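HAT1-interacting factor 1 (Saccharomyces cerevisiae, PDB 4NQ0) is a histone chaperone for H3 and H4 within the nuclear HAT-B complex, also binds H2A-H2B dimers, and takes part in chromatin assembly and telomere silencing. Local coordinates at residues 39-44 with 68-73; 265-270 with 281-286. All coordinates share one frame; numbering follows the deposited sequence.

Contact 1: residues 39-44 with 68-73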
ATOM      1  N   LEU A  39      -5.298 -15.794 -11.251  1.00 40.35           N
ATOM      2  CA  LEU A  39      -6.337 -16.656 -10.715  1.00 39.98           C
ATOM      3  C   LEU A  39      -5.683 -17.790  -9.928  1.00 39.63           C
ATOM      4  O   LEU A  39      -6.135 -18.145  -8.839  1.00 39.29           O
ATOM      5  CB  LEU A  39      -7.207 -17.207 -11.842  1.00 40.87           C
ATOM      6  CG  LEU A  39      -8.276 -18.247 -11.490  1.00 40.50           C
ATOM      7  CD1 LEU A  39      -9.282 -17.697 -10.489  1.00 39.15           C
ATOM      8  CD2 LEU A  39      -8.972 -18.728 -12.760  1.00 40.31           C
ATOM      9  N   GLU A  40      -4.595 -18.317 -10.476  1.00 39.66           N
ATOM     10  CA  GLU A  40      -3.905 -19.461  -9.910  1.00 39.56           C
ATOM     11  C   GLU A  40      -3.184 -19.127  -8.595  1.00 37.87           C
ATOM     12  O   GLU A  40      -3.205 -19.919  -7.661  1.00 36.72           O
ATOM     13  CB  GLU A  40      -2.926 -20.037 -10.931  1.00 40.97           C
ATOM     14  CG  GLU A  40      -3.593 -20.641 -12.186  1.00 44.26           C
ATOM     15  CD  GLU A  40      -3.770 -19.650 -13.357  1.00 47.69           C
ATOM     16  OE1 GLU A  40      -3.654 -18.406 -13.169  1.00 47.06           O
ATOM     17  OE2 GLU A  40      -4.037 -20.135 -14.485  1.00 50.65           O
ATOM     18  N   ALA A  41      -2.552 -17.956  -8.533  1.00 37.04           N
ATOM     19  CA  ALA A  41      -1.906 -17.475  -7.297  1.00 35.72           C
ATOM     20  C   ALA A  41      -2.955 -17.189  -6.218  1.00 34.78           C
ATOM     21  O   ALA A  41      -2.768 -17.537  -5.054  1.00 33.70           O
ATOM     22  CB  ALA A  41      -1.068 -16.231  -7.576  1.00 35.34           C
ATOM     23  N   ALA A  42      -4.068 -16.577  -6.620  1.00 34.54           N
ATOM     24  CA  ALA A  42      -5.171 -16.294  -5.702  1.00 33.95           C
ATOM     25  C   ALA A  42      -5.791 -17.577  -5.131  1.00 34.23           C
ATOM     26  O   ALA A  42      -5.973 -17.702  -3.904  1.00 33.58           O
ATOM     27  CB  ALA A  42      -6.230 -15.458  -6.397  1.00 34.29           C
ATOM     28  N   LYS A  43      -6.119 -18.524  -6.012  1.00 34.40           N
ATOM     29  CA  LYS A  43      -6.680 -19.801  -5.574  1.00 34.59           C
ATOM     30  C   LYS A  43      -5.742 -20.483  -4.603  1.00 33.44           C
ATOM     31  O   LYS A  43      -6.171 -21.059  -3.619  1.00 33.15           O
ATOM     32  CB  LYS A  43      -6.962 -20.746  -6.750  1.00 35.46           C
ATOM     33  CG  LYS A  43      -8.219 -20.394  -7.529  1.00 37.70           C
ATOM     34  CD  LYS A  43      -8.813 -21.591  -8.296  1.00 41.96           C
ATOM     35  CE  LYS A  43      -8.288 -21.718  -9.733  1.00 44.63           C
ATOM     36  NZ  LYS A  43      -9.384 -22.067 -10.718  1.00 46.23           N
ATOM     37  N   ARG A  44      -4.459 -20.419  -4.902  1.00 33.19           N
ATOM     38  CA  ARG A  44      -3.450 -21.039  -4.060  1.00 32.69           C
ATOM     39  C   ARG A  44      -3.491 -20.465  -2.642  1.00 31.37           C
ATOM     40  O   ARG A  44      -3.388 -21.204  -1.656  1.00 31.14           O
ATOM     41  CB  ARG A  44      -2.070 -20.793  -4.658  1.00 33.32           C
ATOM     42  CG  ARG A  44      -1.030 -21.731  -4.159  1.00 34.05           C
ATOM     43  CD  ARG A  44      -0.947 -22.924  -5.069  1.00 36.42           C
ATOM     44  NE  ARG A  44      -0.231 -24.008  -4.425  1.00 37.29           N
ATOM     45  CZ  ARG A  44      -0.004 -25.186  -4.984  1.00 38.61           C
ATOM     46  NH1 ARG A  44      -0.420 -25.440  -6.221  1.00 40.90           N
ATOM     47  NH2 ARG A  44       0.653 -26.113  -4.304  1.00 38.25           N
ATOM     48  N   ALA A  68      -4.366 -10.479  -2.428  1.00 30.58           N
ATOM     49  CA  ALA A  68      -4.895  -9.170  -2.793  1.00 31.20           C
ATOM     50  C   ALA A  68      -4.374  -8.711  -4.154  1.00 32.39           C
ATOM     51  O   ALA A  68      -5.146  -8.273  -4.999  1.00 32.36           O
ATOM     52  CB  ALA A  68      -4.556  -8.147  -1.727  1.00 30.62           C
ATOM     53  N   GLN A  69      -3.068  -8.808  -4.365  1.00 33.68           N
ATOM     54  CA  GLN A  69      -2.491  -8.478  -5.667  1.00 35.24           C
ATOM     55  C   GLN A  69      -3.133  -9.305  -6.768  1.00 36.30           C
ATOM     56  O   GLN A  69      -3.536  -8.761  -7.791  1.00 36.60           O
ATOM     57  CB  GLN A  69      -0.993  -8.730  -5.686  1.00 35.87           C
ATOM     58  CG  GLN A  69      -0.190  -7.809  -4.794  1.00 37.15           C
ATOM     59  CD  GLN A  69       1.029  -7.243  -5.497  1.00 40.24           C
ATOM     60  OE1 GLN A  69       2.154  -7.395  -5.026  1.00 42.93           O
ATOM     61  NE2 GLN A  69       0.808  -6.588  -6.635  1.00 41.77           N
ATOM     62  N   ALA A  70      -3.246 -10.615  -6.537  1.00 36.97           N
ATOM     63  CA  ALA A  70      -3.777 -11.526  -7.546  1.00 37.88           C
ATOM     64  C   ALA A  70      -5.160 -11.087  -7.988  1.00 38.86           C
ATOM     65  O   ALA A  70      -5.427 -10.956  -9.186  1.00 39.55           O
ATOM     66  CB  ALA A  70      -3.822 -12.952  -7.016  1.00 37.75           C
ATOM     67  N   VAL A  71      -6.028 -10.838  -7.011  1.00 39.19           N
ATOM     68  CA  VAL A  71      -7.416 -10.507  -7.287  1.00 40.31           C
ATOM     69  C   VAL A  71      -7.546  -9.104  -7.891  1.00 41.46           C
ATOM     70  O   VAL A  71      -8.366  -8.881  -8.776  1.00 42.08           O
ATOM     71  CB  VAL A  71      -8.278 -10.656  -6.015  1.00 40.15           C
ATOM     72  CG1 VAL A  71      -9.684 -10.194  -6.268  1.00 40.47           C
ATOM     73  CG2 VAL A  71      -8.274 -12.112  -5.549  1.00 39.31           C
ATOM     74  N   TYR A  72      -6.728  -8.168  -7.430  1.00 42.16           N
ATOM     75  CA  TYR A  72      -6.688  -6.838  -8.035  1.00 43.49           C
ATOM     76  C   TYR A  72      -6.384  -6.944  -9.531  1.00 45.16           C
ATOM     77  O   TYR A  72      -7.106  -6.395 -10.363  1.00 45.70           O
ATOM     78  CB  TYR A  72      -5.642  -5.957  -7.335  1.00 42.96           C
ATOM     79  CG  TYR A  72      -5.294  -4.681  -8.077  1.00 44.22           C
ATOM     80  CD1 TYR A  72      -6.281  -3.774  -8.439  1.00 45.52           C
ATOM     81  CD2 TYR A  72      -3.974  -4.375  -8.400  1.00 45.52           C
ATOM     82  CE1 TYR A  72      -5.965  -2.598  -9.109  1.00 47.20           C
ATOM     83  CE2 TYR A  72      -3.649  -3.206  -9.068  1.00 46.57           C
ATOM     84  CZ  TYR A  72      -4.650  -2.320  -9.419  1.00 47.36           C
ATOM     85  OH  TYR A  72      -4.336  -1.157 -10.088  1.00 49.38           O
ATOM     86  N   ASN A  73      -5.320  -7.666  -9.861  1.00 46.40           N
ATOM     87  CA  ASN A  73      -4.903  -7.825 -11.256  1.00 48.33           C
ATOM     88  C   ASN A  73      -5.897  -8.580 -12.137  1.00 50.06           C
ATOM     89  O   ASN A  73      -5.918  -8.382 -13.354  1.00 51.09           O
ATOM     90  CB  ASN A  73      -3.523  -8.470 -11.327  1.00 48.31           C
ATOM     91  CG  ASN A  73      -2.415  -7.446 -11.301  1.00 48.91           C
ATOM     92  OD1 ASN A  73      -2.268  -6.671 -12.244  1.00 50.58           O
ATOM     93  ND2 ASN A  73      -1.632  -7.428 -10.221  1.00 47.95           N
TER
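Ala42 and Ala70 meet methyl to methyl, CB to CB at 3.5 Å, where helix 38-51 passes helix 61-77. The Ala70 methyl also comes up against the backbone of the other helix, with its CB 3.7 Å from Ala42 N. On the preceding residue, Ala41 CB lies farther off, 4.3 Å from Ala70 CB, so the Ala70 methyl is fitted against two successive alanines. With such short side chains facing each other the two segment axes can approach to 8.1 Å, and Ala42 CA and Ala70 CA are only 5.3 Å apart. The helices run roughly antiparallel, at 142°, as neighbouring helices do in the all-helical, TPR-type scaffold of this NASP-family protein. Val71 flanks the alanine pair. Its CB stands back from Ala42, and the isopropyl group is turned with CG1 anti to the backbone N (chi1 175°), which leaves CG2 beside that N and aimed at the partner helix. At the tip, Val71 CG2 reaches Ala42 CB at 4.0 Å, while Val71 CG1 stays 6.3 Å from Ala42 CB. The valine side chain also touches Leu202 of helix 202-218. Phe198 packs on Ala42 from a loop, and Leu32 of helix 14-34 lies against Ala41.

Contact 2: residues 265-270 with 281-286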
ATOM      1  N   TYR A 265       5.274   5.927   7.111  1.00 30.55           N
ATOM      2  CA  TYR A 265       5.939   4.708   7.568  1.00 30.95           C
ATOM      3  C   TYR A 265       7.373   4.626   7.056  1.00 31.44           C
ATOM      4  O   TYR A 265       8.279   4.271   7.801  1.00 31.99           O
ATOM      5  CB  TYR A 265       5.141   3.454   7.177  1.00 30.33           C
ATOM      6  CG  TYR A 265       4.111   3.081   8.220  1.00 31.26           C
ATOM      7  CD1 TYR A 265       4.451   2.273   9.302  1.00 30.59           C
ATOM      8  CD2 TYR A 265       2.810   3.555   8.144  1.00 30.24           C
ATOM      9  CE1 TYR A 265       3.526   1.940  10.263  1.00 31.24           C
ATOM     10  CE2 TYR A 265       1.876   3.227   9.110  1.00 31.08           C
ATOM     11  CZ  TYR A 265       2.249   2.422  10.170  1.00 31.45           C
ATOM     12  OH  TYR A 265       1.334   2.076  11.120  1.00 32.11           O
ATOM     13  N   TYR A 266       7.581   4.972   5.793  1.00 31.82           N
ATOM     14  CA  TYR A 266       8.929   4.948   5.229  1.00 32.61           C
ATOM     15  C   TYR A 266       9.842   5.934   5.954  1.00 34.11           C
ATOM     16  O   TYR A 266      11.037   5.707   6.079  1.00 35.33           O
ATOM     17  CB  TYR A 266       8.890   5.274   3.738  1.00 31.94           C
ATOM     18  CG  TYR A 266       8.170   4.260   2.869  1.00 30.26           C
ATOM     19  CD1 TYR A 266       8.293   2.898   3.094  1.00 29.25           C
ATOM     20  CD2 TYR A 266       7.411   4.670   1.782  1.00 28.91           C
ATOM     21  CE1 TYR A 266       7.638   1.964   2.284  1.00 29.13           C
ATOM     22  CE2 TYR A 266       6.767   3.750   0.970  1.00 29.03           C
ATOM     23  CZ  TYR A 266       6.892   2.391   1.230  1.00 28.39           C
ATOM     24  OH  TYR A 266       6.280   1.465   0.418  1.00 29.03           O
ATOM     25  N   LYS A 267       9.271   7.027   6.447  1.00 35.00           N
ATOM     26  CA  LYS A 267      10.044   8.035   7.182  1.00 36.14           C
ATOM     27  C   LYS A 267      10.464   7.633   8.596  1.00 36.82           C
ATOM     28  O   LYS A 267      11.278   8.318   9.208  1.00 37.75           O
ATOM     29  CB  LYS A 267       9.281   9.351   7.213  1.00 36.18           C
ATOM     30  CG  LYS A 267       9.403  10.122   5.908  1.00 38.20           C
ATOM     31  CD  LYS A 267       8.440  11.297   5.901  1.00 40.74           C
ATOM     32  CE  LYS A 267       8.914  12.424   4.998  1.00 42.01           C
ATOM     33  NZ  LYS A 267       7.838  13.469   4.844  1.00 43.49           N
ATOM     34  N   THR A 268       9.935   6.530   9.115  1.00 36.84           N
ATOM     35  CA  THR A 268      10.422   5.983  10.386  1.00 38.11           C
ATOM     36  C   THR A 268      11.627   5.072  10.165  1.00 39.06           C
ATOM     37  O   THR A 268      12.234   4.590  11.122  1.00 39.48           O
ATOM     38  CB  THR A 268       9.347   5.153  11.104  1.00 37.61           C
ATOM     39  OG1 THR A 268       9.106   3.949  10.365  1.00 37.66           O
ATOM     40  CG2 THR A 268       8.041   5.959  11.265  1.00 37.48           C
ATOM     41  N   LEU A 269      11.940   4.802   8.900  1.00 39.48           N
ATOM     42  CA  LEU A 269      12.969   3.831   8.546  1.00 40.53           C
ATOM     43  C   LEU A 269      14.342   4.472   8.605  1.00 42.29           C
ATOM     44  O   LEU A 269      14.505   5.643   8.248  1.00 41.97           O
ATOM     45  CB  LEU A 269      12.730   3.279   7.134  1.00 39.72           C
ATOM     46  CG  LEU A 269      11.989   1.955   6.916  1.00 39.26           C
ATOM     47  CD1 LEU A 269      11.159   1.495   8.115  1.00 37.95           C
ATOM     48  CD2 LEU A 269      11.120   2.075   5.668  1.00 36.15           C
ATOM     49  N   LYS A 270      15.322   3.686   9.048  1.00 44.34           N
ATOM     50  CA  LYS A 270      16.723   4.078   8.993  1.00 46.47           C
ATOM     51  C   LYS A 270      17.095   4.454   7.566  1.00 46.92           C
ATOM     52  O   LYS A 270      16.868   3.663   6.646  1.00 46.16           O
ATOM     53  CB  LYS A 270      17.644   2.957   9.497  1.00 47.55           C
ATOM     54  CG  LYS A 270      18.192   3.217  10.891  1.00 49.66           C
ATOM     55  CD  LYS A 270      18.395   1.935  11.698  1.00 50.92           C
ATOM     56  CE  LYS A 270      18.619   2.258  13.170  1.00 52.04           C
ATOM     57  N   GLN A 281       8.991   7.733  -4.422  1.00 33.42           N
ATOM     58  CA  GLN A 281       7.859   7.094  -5.090  1.00 33.03           C
ATOM     59  C   GLN A 281       6.506   7.481  -4.463  1.00 31.85           C
ATOM     60  O   GLN A 281       5.562   7.812  -5.173  1.00 31.23           O
ATOM     61  CB  GLN A 281       8.029   5.574  -5.069  1.00 33.56           C
ATOM     62  CG  GLN A 281       6.822   4.830  -5.617  1.00 34.24           C
ATOM     63  CD  GLN A 281       6.996   3.333  -5.620  1.00 35.45           C
ATOM     64  OE1 GLN A 281       7.501   2.743  -4.661  1.00 35.61           O
ATOM     65  NE2 GLN A 281       6.544   2.703  -6.692  1.00 35.28           N
ATOM     66  N   ALA A 282       6.426   7.431  -3.136  1.00 31.18           N
ATOM     67  CA  ALA A 282       5.198   7.775  -2.406  1.00 30.29           C
ATOM     68  C   ALA A 282       4.802   9.257  -2.578  1.00 29.83           C
ATOM     69  O   ALA A 282       3.620   9.581  -2.765  1.00 28.89           O
ATOM     70  CB  ALA A 282       5.360   7.441  -0.933  1.00 29.70           C
ATOM     71  N   GLU A 283       5.792  10.149  -2.531  1.00 30.19           N
ATOM     72  CA  GLU A 283       5.547  11.569  -2.803  1.00 30.33           C
ATOM     73  C   GLU A 283       4.956  11.771  -4.181  1.00 30.12           C
ATOM     74  O   GLU A 283       4.019  12.544  -4.338  1.00 30.25           O
ATOM     75  CB  GLU A 283       6.820  12.396  -2.695  1.00 30.95           C
ATOM     76  CG  GLU A 283       7.432  12.445  -1.303  1.00 32.51           C
ATOM     77  CD  GLU A 283       6.828  13.505  -0.396  1.00 34.92           C
ATOM     78  OE1 GLU A 283       5.744  14.050  -0.730  1.00 34.80           O
ATOM     79  OE2 GLU A 283       7.457  13.778   0.664  1.00 36.03           O
ATOM     80  N   PHE A 284       5.483  11.073  -5.185  1.00 30.46           N
ATOM     81  CA  PHE A 284       4.957  11.231  -6.551  1.00 30.18           C
ATOM     82  C   PHE A 284       3.543  10.672  -6.677  1.00 30.03           C
ATOM     83  O   PHE A 284       2.680  11.275  -7.345  1.00 30.02           O
ATOM     84  CB  PHE A 284       5.875  10.575  -7.585  1.00 30.97           C
ATOM     85  CG  PHE A 284       5.270  10.500  -8.963  1.00 30.40           C
ATOM     86  CD1 PHE A 284       5.186  11.631  -9.759  1.00 30.78           C
ATOM     87  CD2 PHE A 284       4.765   9.307  -9.446  1.00 30.89           C
ATOM     88  CE1 PHE A 284       4.601  11.575 -11.019  1.00 31.92           C
ATOM     89  CE2 PHE A 284       4.188   9.232 -10.710  1.00 32.04           C
ATOM     90  CZ  PHE A 284       4.106  10.372 -11.496  1.00 32.94           C
ATOM     91  N   LEU A 285       3.298   9.516  -6.062  1.00 29.59           N
ATOM     92  CA  LEU A 285       1.968   8.895  -6.151  1.00 29.31           C
ATOM     93  C   LEU A 285       0.893   9.776  -5.515  1.00 28.48           C
ATOM     94  O   LEU A 285      -0.216   9.869  -6.030  1.00 29.20           O
ATOM     95  CB  LEU A 285       1.978   7.490  -5.532  1.00 29.05           C
ATOM     96  CG  LEU A 285       2.778   6.424  -6.289  1.00 30.22           C
ATOM     97  CD1 LEU A 285       2.963   5.165  -5.423  1.00 30.89           C
ATOM     98  CD2 LEU A 285       2.131   6.060  -7.627  1.00 29.83           C
ATOM     99  N   VAL A 286       1.229  10.426  -4.411  1.00 28.26           N
ATOM    100  CA  VAL A 286       0.369  11.440  -3.798  1.00 28.26           C
ATOM    101  C   VAL A 286      -0.043  12.505  -4.818  1.00 29.45           C
ATOM    102  O   VAL A 286      -1.230  12.787  -4.974  1.00 28.93           O
ATOM    103  CB  VAL A 286       1.063  12.111  -2.596  1.00 28.45           C
ATOM    104  CG1 VAL A 286       0.365  13.433  -2.213  1.00 28.25           C
ATOM    105  CG2 VAL A 286       1.118  11.144  -1.400  1.00 26.83           C
TER
HETATM  106  O   HOH W   1       6.871   0.923  -2.401  1.00 35.13           O
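Tyr266 presents the edge of its ring to Ala282, whose CB sits near the ring plane, 4.4 Å from Tyr266 CE2. The contact joins the C-terminal part of helix 252-266 and the turn that starts at Tyr266 to helix 273-290, in the part of this TPR-type helical scaffold between predicted TPR 2 and TPR 3. At the phenol end a water spans the gap, donating to Tyr266 OH at 2.9 Å and to Gln281 OE1 at 3.0 Å. Asp237 of helix 229-248 shares a further hydrogen bond with that hydroxyl, so two partners, the water and Asp237, grip the hydroxyl, while the ring edge only rests near the Ala282 methyl. On the other flank the nearly extended Lys267 chain brings NZ to 4.2 Å from Glu283 OE2, too long for a salt bridge though the charges probably attract. Each has a stronger partner elsewhere: NZ bonds to the carbonyl of Phe173, and the Glu283 carboxylate takes a salt bridge from Arg304 and a hydrogen bond with His307. Glu283 is bent rather than extended (chi2 -84°), and its carboxylate end approaches Lys267. Behind the aromatic residue the chain folds into a type I turn from Tyr266 to Leu269. One residue earlier, Tyr265 O accepts from both Thr268 N and Thr268 OG1, the latter at 2.7 Å and in the carbonyl plane.

Overall arrangement
Contact 1 closes before contact 2 opens along the chain, and the two lie on opposite sides of its centre, with their own centres 26 Å apart and their nearest atoms about 10 Å from each other. They share no helix: contact 1 joins helices 38-51 and 61-77, contact 2 joins helices 252-266 and 273-290. Helix 229-248 links the neighbourhoods, touching Gln69 and Tyr72 on one side and Tyr265 and Tyr266 on the other. The two contacts therefore sit in different parts of the helical scaffold. Contact 2 falls inside the region that experiments assign to H2A-H2B binding; contact 1 lies outside it, toward the N-terminus.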